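Local structure of glycosyl hydrolase family 2, TIM barrel domain protein (Faecalibacterium prausnitzii A2-165, 6ED2) at residues H517-D520 against G521-K524; E555-N558 against E559-M563. The protein probably hydrolyses beta-glucuronides as a gut bacterial beta-glucuronidase of glycosyl hydrolase family 2, and binds magnesium. All blocks are in the same frame, centred on the assembly; numbering follows the deposited sequence.

Interaction 1 of 2, residues H517-D520 against G521-K524; sequences HEMD and GWAK
E518 and W522, one helical turn apart, are joined twice, once through the backbone and once through their side chains. The polar side-chain link is the hydrogen bond from W522 NE1 to E518 OE2, 2.8 Å long and nearly straight at 170°. The oxygen sits at the edge of the indole, almost in its plane, whereas the N-H reaches OE2 on the anti side and 29° out of the carboxylate plane. E518 CG stands anti to the backbone N (chi1 -166°) with the chain extended beyond it, which lays the side chain alongside W522, both pointing the same way. The same carboxylate is held further by Y498, at OE1, and by a salt bridge from R496 to OE2, so both oxygens have partners, which probably stabilises the buried charge.

Backbone bonding is uneven. W522 N to E518 O (3.0 Å) and A523 N to M519 O (2.8 Å) are sound i to i+4 bonds, but G521 N to H517 O and K524 N to D520 O are weak, both stretched to 3.4 Å.

The apolar part is a Met-aromatic contact: M519 SD lies 4.2 Å from W522 CD1 and approaches the five-membered ring obliquely. M519 and W522 both pack on L494 and L531, from the strands that precede and follow the helix. D520, only partly exposed, is bonded through OD1 to the hydroxyl of Y571, a residue M519 also touches.

Helix 508-525 thus presents its inner face to the parallel strands 492-495 and 531-535, the beta-alpha-beta arrangement of a TIM barrel.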
ATOM      1  N   HIS A 517     -11.319  12.691  33.606  1.00 33.15           N
ATOM      2  CA  HIS A 517     -12.077  12.213  34.753  1.00 35.83           C
ATOM      3  C   HIS A 517     -11.300  11.138  35.508  1.00 36.26           C
ATOM      4  O   HIS A 517     -11.130  11.228  36.727  1.00 38.61           O
ATOM      5  CB  HIS A 517     -13.446  11.691  34.308  1.00 30.30           C
ATOM      6  CG  HIS A 517     -14.276  11.157  35.434  1.00 47.49           C
ATOM      7  ND1 HIS A 517     -14.923  11.976  36.340  1.00 46.66           N
ATOM      8  CD2 HIS A 517     -14.535   9.888  35.825  1.00 46.41           C
ATOM      9  CE1 HIS A 517     -15.565  11.231  37.222  1.00 45.80           C
ATOM     10  NE2 HIS A 517     -15.345   9.961  36.932  1.00 44.78           N
ATOM     11  N   GLU A 518     -10.790  10.126  34.798  1.00 34.08           N
ATOM     12  CA  GLU A 518     -10.032   9.076  35.482  1.00 37.23           C
ATOM     13  C   GLU A 518      -8.735   9.617  36.075  1.00 31.10           C
ATOM     14  O   GLU A 518      -8.338   9.220  37.175  1.00 27.90           O
ATOM     15  CB  GLU A 518      -9.729   7.900  34.543  1.00 34.93           C
ATOM     16  CG  GLU A 518      -9.243   6.653  35.311  1.00 37.89           C
ATOM     17  CD  GLU A 518      -8.686   5.529  34.427  1.00 36.46           C
ATOM     18  OE1 GLU A 518      -9.069   5.447  33.240  1.00 34.12           O
ATOM     19  OE2 GLU A 518      -7.876   4.710  34.936  1.00 32.76           O
ATOM     20  N   MET A 519      -8.055  10.519  35.366  1.00 30.33           N
ATOM     21  CA  MET A 519      -6.806  11.049  35.897  1.00 32.17           C
ATOM     22  C   MET A 519      -7.033  11.810  37.198  1.00 35.11           C
ATOM     23  O   MET A 519      -6.173  11.776  38.090  1.00 34.08           O
ATOM     24  CB  MET A 519      -6.122  11.948  34.863  1.00 27.77           C
ATOM     25  CG  MET A 519      -5.630  11.195  33.627  1.00 35.77           C
ATOM     26  SD  MET A 519      -4.729   9.680  34.049  1.00 35.37           S
ATOM     27  CE  MET A 519      -3.203  10.382  34.627  1.00 29.42           C
ATOM     28  N   ASP A 520      -8.172  12.503  37.332  1.00 36.24           N
ATOM     29  CA  ASP A 520      -8.477  13.150  38.608  1.00 37.08           C
ATOM     30  C   ASP A 520      -8.572  12.123  39.729  1.00 32.69           C
ATOM     31  O   ASP A 520      -8.172  12.411  40.858  1.00 36.40           O
ATOM     32  CB  ASP A 520      -9.775  13.960  38.521  1.00 38.73           C
ATOM     33  CG  ASP A 520      -9.699  15.110  37.501  1.00 52.43           C
ATOM     34  OD1 ASP A 520      -8.587  15.642  37.235  1.00 52.53           O
ATOM     35  OD2 ASP A 520     -10.768  15.489  36.961  1.00 54.48           O
ATOM     36  N   GLY A 521      -9.086  10.925  39.429  1.00 32.63           N
ATOM     37  CA  GLY A 521      -9.056   9.840  40.400  1.00 30.63           C
ATOM     38  C   GLY A 521      -7.644   9.407  40.759  1.00 36.84           C
ATOM     39  O   GLY A 521      -7.312   9.264  41.940  1.00 35.17           O
ATOM     40  N   TRP A 522      -6.785   9.196  39.743  1.00 33.60           N
ATOM     41  CA  TRP A 522      -5.399   8.808  40.018  1.00 36.15           C
ATOM     42  C   TRP A 522      -4.680   9.871  40.839  1.00 30.18           C
ATOM     43  O   TRP A 522      -3.852   9.547  41.701  1.00 29.72           O
ATOM     44  CB  TRP A 522      -4.634   8.521  38.712  1.00 26.09           C
ATOM     45  CG  TRP A 522      -5.054   7.237  38.157  1.00 28.05           C
ATOM     46  CD1 TRP A 522      -5.833   7.033  37.055  1.00 31.60           C
ATOM     47  CD2 TRP A 522      -4.794   5.944  38.716  1.00 28.33           C
ATOM     48  NE1 TRP A 522      -6.073   5.687  36.891  1.00 30.53           N
ATOM     49  CE2 TRP A 522      -5.436   4.997  37.892  1.00 26.64           C
ATOM     50  CE3 TRP A 522      -4.075   5.496  39.829  1.00 27.25           C
ATOM     51  CZ2 TRP A 522      -5.391   3.627  38.152  1.00 29.02           C
ATOM     52  CZ3 TRP A 522      -4.019   4.128  40.080  1.00 27.82           C
ATOM     53  CH2 TRP A 522      -4.674   3.213  39.246  1.00 26.99           C
ATOM     54  N   ALA A 523      -4.982  11.144  40.593  1.00 31.77           N
ATOM     55  CA  ALA A 523      -4.371  12.202  41.397  1.00 32.42           C
ATOM     56  C   ALA A 523      -4.678  12.023  42.875  1.00 33.14           C
ATOM     57  O   ALA A 523      -3.868  12.405  43.726  1.00 30.31           O
ATOM     58  CB  ALA A 523      -4.859  13.573  40.936  1.00 31.28           C
ATOM     59  N   LYS A 524      -5.836  11.436  43.191  1.00 31.82           N
ATOM     60  CA  LYS A 524      -6.251  11.296  44.581  1.00 38.59           C
ATOM     61  C   LYS A 524      -5.605  10.099  45.260  1.00 40.62           C
ATOM     62  O   LYS A 524      -5.417  10.130  46.481  1.00 38.33           O
ATOM     63  CB  LYS A 524      -7.773  11.182  44.669  1.00 35.84           C
ATOM     64  CG  LYS A 524      -8.472  12.524  44.541  1.00 36.45           C
ATOM     65  CD  LYS A 524      -9.918  12.350  44.070  1.00 45.92           C
ATOM     66  CE  LYS A 524     -10.555  13.701  43.728  1.00 57.13           C
ATOM     67  NZ  LYS A 524     -11.552  13.621  42.610  1.00 66.61           N
TER

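Interaction 2 of 2, residues E555-N558 against E559-M563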
ATOM      1  N   GLU A 555      -3.791  10.495  10.029  1.00 24.93           N
ATOM      2  CA  GLU A 555      -4.369  11.689  10.630  1.00 24.06           C
ATOM      3  C   GLU A 555      -4.971  11.384  11.993  1.00 27.56           C
ATOM      4  O   GLU A 555      -4.772  12.137  12.952  1.00 28.53           O
ATOM      5  CB  GLU A 555      -5.442  12.269   9.711  1.00 26.07           C
ATOM      6  CG  GLU A 555      -4.882  13.099   8.569  1.00 31.12           C
ATOM      7  CD  GLU A 555      -4.284  12.242   7.460  1.00 32.71           C
ATOM      8  OE1 GLU A 555      -4.524  11.000   7.444  1.00 30.71           O
ATOM      9  OE2 GLU A 555      -3.583  12.826   6.598  1.00 35.15           O
ATOM     10  N   TYR A 556      -5.751  10.303  12.082  1.00 30.27           N
ATOM     11  CA  TYR A 556      -6.364   9.958  13.350  1.00 25.85           C
ATOM     12  C   TYR A 556      -5.292   9.715  14.404  1.00 25.68           C
ATOM     13  O   TYR A 556      -5.359  10.267  15.509  1.00 28.89           O
ATOM     14  CB  TYR A 556      -7.275   8.733  13.194  1.00 26.92           C
ATOM     15  CG  TYR A 556      -8.144   8.544  14.415  1.00 31.91           C
ATOM     16  CD1 TYR A 556      -9.321   9.275  14.570  1.00 31.91           C
ATOM     17  CD2 TYR A 556      -7.750   7.698  15.453  1.00 27.97           C
ATOM     18  CE1 TYR A 556     -10.100   9.140  15.701  1.00 35.42           C
ATOM     19  CE2 TYR A 556      -8.520   7.552  16.581  1.00 29.11           C
ATOM     20  CZ  TYR A 556      -9.696   8.274  16.706  1.00 37.42           C
ATOM     21  OH  TYR A 556     -10.467   8.144  17.839  1.00 32.31           O
ATOM     22  N   GLN A 557      -4.280   8.912  14.070  1.00 27.29           N
ATOM     23  CA  GLN A 557      -3.206   8.639  15.024  1.00 25.19           C
ATOM     24  C   GLN A 557      -2.580   9.933  15.522  1.00 26.22           C
ATOM     25  O   GLN A 557      -2.422  10.130  16.736  1.00 28.56           O
ATOM     26  CB  GLN A 557      -2.154   7.719  14.392  1.00 25.09           C
ATOM     27  CG  GLN A 557      -0.840   7.618  15.171  1.00 27.10           C
ATOM     28  CD  GLN A 557      -0.922   6.693  16.383  1.00 28.03           C
ATOM     29  OE1 GLN A 557      -1.984   6.535  16.989  1.00 30.55           O
ATOM     30  NE2 GLN A 557       0.203   6.066  16.733  1.00 24.75           N
ATOM     31  N   ASN A 558      -2.256  10.855  14.606  1.00 28.94           N
ATOM     32  CA  ASN A 558      -1.680  12.130  15.034  1.00 29.49           C
ATOM     33  C   ASN A 558      -2.649  12.925  15.908  1.00 31.89           C
ATOM     34  O   ASN A 558      -2.230  13.566  16.882  1.00 26.27           O
ATOM     35  CB  ASN A 558      -1.253  12.962  13.822  1.00 33.69           C
ATOM     36  CG  ASN A 558       0.186  12.640  13.353  1.00 47.87           C
ATOM     37  OD1 ASN A 558       0.788  11.617  13.731  1.00 38.53           O
ATOM     38  ND2 ASN A 558       0.735  13.522  12.522  1.00 48.01           N
ATOM     39  N   GLU A 559      -3.949  12.908  15.570  1.00 28.46           N
ATOM     40  CA  GLU A 559      -4.939  13.634  16.364  1.00 29.33           C
ATOM     41  C   GLU A 559      -5.074  13.019  17.746  1.00 27.46           C
ATOM     42  O   GLU A 559      -5.138  13.735  18.751  1.00 24.80           O
ATOM     43  CB  GLU A 559      -6.301  13.642  15.653  1.00 23.39           C
ATOM     44  CG  GLU A 559      -6.384  14.632  14.507  1.00 27.16           C
ATOM     45  CD  GLU A 559      -7.393  14.236  13.435  1.00 33.67           C
ATOM     46  OE1 GLU A 559      -8.324  13.450  13.734  1.00 32.98           O
ATOM     47  OE2 GLU A 559      -7.223  14.687  12.274  1.00 36.88           O
ATOM     48  N   TYR A 560      -5.102  11.689  17.802  1.00 27.07           N
ATOM     49  CA  TYR A 560      -5.203  10.984  19.074  1.00 26.84           C
ATOM     50  C   TYR A 560      -3.985  11.260  19.941  1.00 29.41           C
ATOM     51  O   TYR A 560      -4.116  11.505  21.147  1.00 28.87           O
ATOM     52  CB  TYR A 560      -5.368   9.487  18.800  1.00 23.96           C
ATOM     53  CG  TYR A 560      -5.064   8.582  19.959  1.00 32.09           C
ATOM     54  CD1 TYR A 560      -6.101   8.037  20.724  1.00 30.44           C
ATOM     55  CD2 TYR A 560      -3.746   8.240  20.284  1.00 26.07           C
ATOM     56  CE1 TYR A 560      -5.839   7.192  21.780  1.00 28.33           C
ATOM     57  CE2 TYR A 560      -3.469   7.402  21.365  1.00 31.90           C
ATOM     58  CZ  TYR A 560      -4.527   6.880  22.108  1.00 32.09           C
ATOM     59  OH  TYR A 560      -4.283   6.035  23.168  1.00 28.72           O
ATOM     60  N   LEU A 561      -2.789  11.244  19.339  1.00 27.18           N
ATOM     61  CA  LEU A 561      -1.573  11.476  20.113  1.00 28.24           C
ATOM     62  C   LEU A 561      -1.543  12.889  20.679  1.00 28.54           C
ATOM     63  O   LEU A 561      -1.132  13.092  21.827  1.00 25.67           O
ATOM     64  CB  LEU A 561      -0.331  11.218  19.255  1.00 24.89           C
ATOM     65  CG  LEU A 561      -0.094   9.759  18.847  1.00 27.58           C
ATOM     66  CD1 LEU A 561       1.073   9.605  17.831  1.00 20.17           C
ATOM     67  CD2 LEU A 561       0.147   8.900  20.087  1.00 26.09           C
ATOM     68  N   GLU A 562      -1.968  13.876  19.888  1.00 28.56           N
ATOM     69  CA  GLU A 562      -1.958  15.250  20.369  1.00 30.43           C
ATOM     70  C   GLU A 562      -2.933  15.424  21.522  1.00 30.32           C
ATOM     71  O   GLU A 562      -2.623  16.098  22.512  1.00 29.36           O
ATOM     72  CB  GLU A 562      -2.292  16.211  19.230  1.00 32.35           C
ATOM     73  CG  GLU A 562      -1.204  16.255  18.150  1.00 47.12           C
ATOM     74  CD  GLU A 562      -1.313  17.457  17.227  1.00 51.59           C
ATOM     75  OE1 GLU A 562      -2.248  18.273  17.411  1.00 58.81           O
ATOM     76  OE2 GLU A 562      -0.454  17.584  16.324  1.00 61.64           O
ATOM     77  N   MET A 563      -4.122  14.829  21.410  1.00 26.67           N
ATOM     78  CA  MET A 563      -5.061  14.881  22.525  1.00 34.32           C
ATOM     79  C   MET A 563      -4.474  14.187  23.746  1.00 33.10           C
ATOM     80  O   MET A 563      -4.455  14.754  24.850  1.00 29.35           O
ATOM     81  CB  MET A 563      -6.391  14.248  22.129  1.00 26.11           C
ATOM     82  CG  MET A 563      -7.426  14.295  23.250  1.00 36.03           C
ATOM     83  SD  MET A 563      -7.299  12.909  24.419  1.00 34.32           S
ATOM     84  CE  MET A 563      -7.888  11.547  23.437  1.00 30.98           C
TER
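Four consecutive i to i+4 hydrogen bonds join E555-N558 to E559-M563 as regular alpha-helix, from E559 N to E555 O (2.9 Å) through to E562 N to N558 O (3.0 Å), the shortest being Y560 N to Y556 O at 2.7 Å.

Q557 bends at chi2 (78°), turning the amide forward along the helix, where NE2 lies 3.8 Å from L561 CD1 and OE1 is 4.1 Å from Y560 CD2. Amide and phenol planes are only 11° apart, yet Q557 OE1 approaches the ring obliquely and is hydrogen-bonded to T538 OG1. Y556 CE2 touches Y560 CB at 4.3 Å, a loose apolar contact. E559, extended beyond CG, lies back along the preceding turn, with CD 3.4 Å from E555 O and OE1 bonded to S549.

The two carboxylates do not meet: E555 OE1 and E559 OE2 are 6.6 Å apart. E555 is taken up instead by H545, K546 N and Y613 of a second subunit, while the hydroxyls of Y556 and Y560 bond to the backbone at G499 and G537. The chemistry implies division of labour: backbone bonds hold the turn, with light side-chain contact, while polar ends bind surrounding loops and, through E555, a subunit interface.

Overall arrangement
Interactions 1 and 2 lie on successive helices of the TIM barrel domain, 508-525 and 554-570, with strand 531-535 between them in the chain. Their centres are about 22 Å apart and their nearest atoms about 10 Å, so they do not touch, although the helices do: M563 packs on L508 and E512, and Y556 on L508. The barrel strand links them indirectly, since interaction 1 packs on L531 and F533, while interaction 2 reaches G537 and T538 just beyond its end. Both lie away from the magnesium ion bound at T239 and E241; residues 517-524 touch no other subunit, whereas E555 and Y556 do.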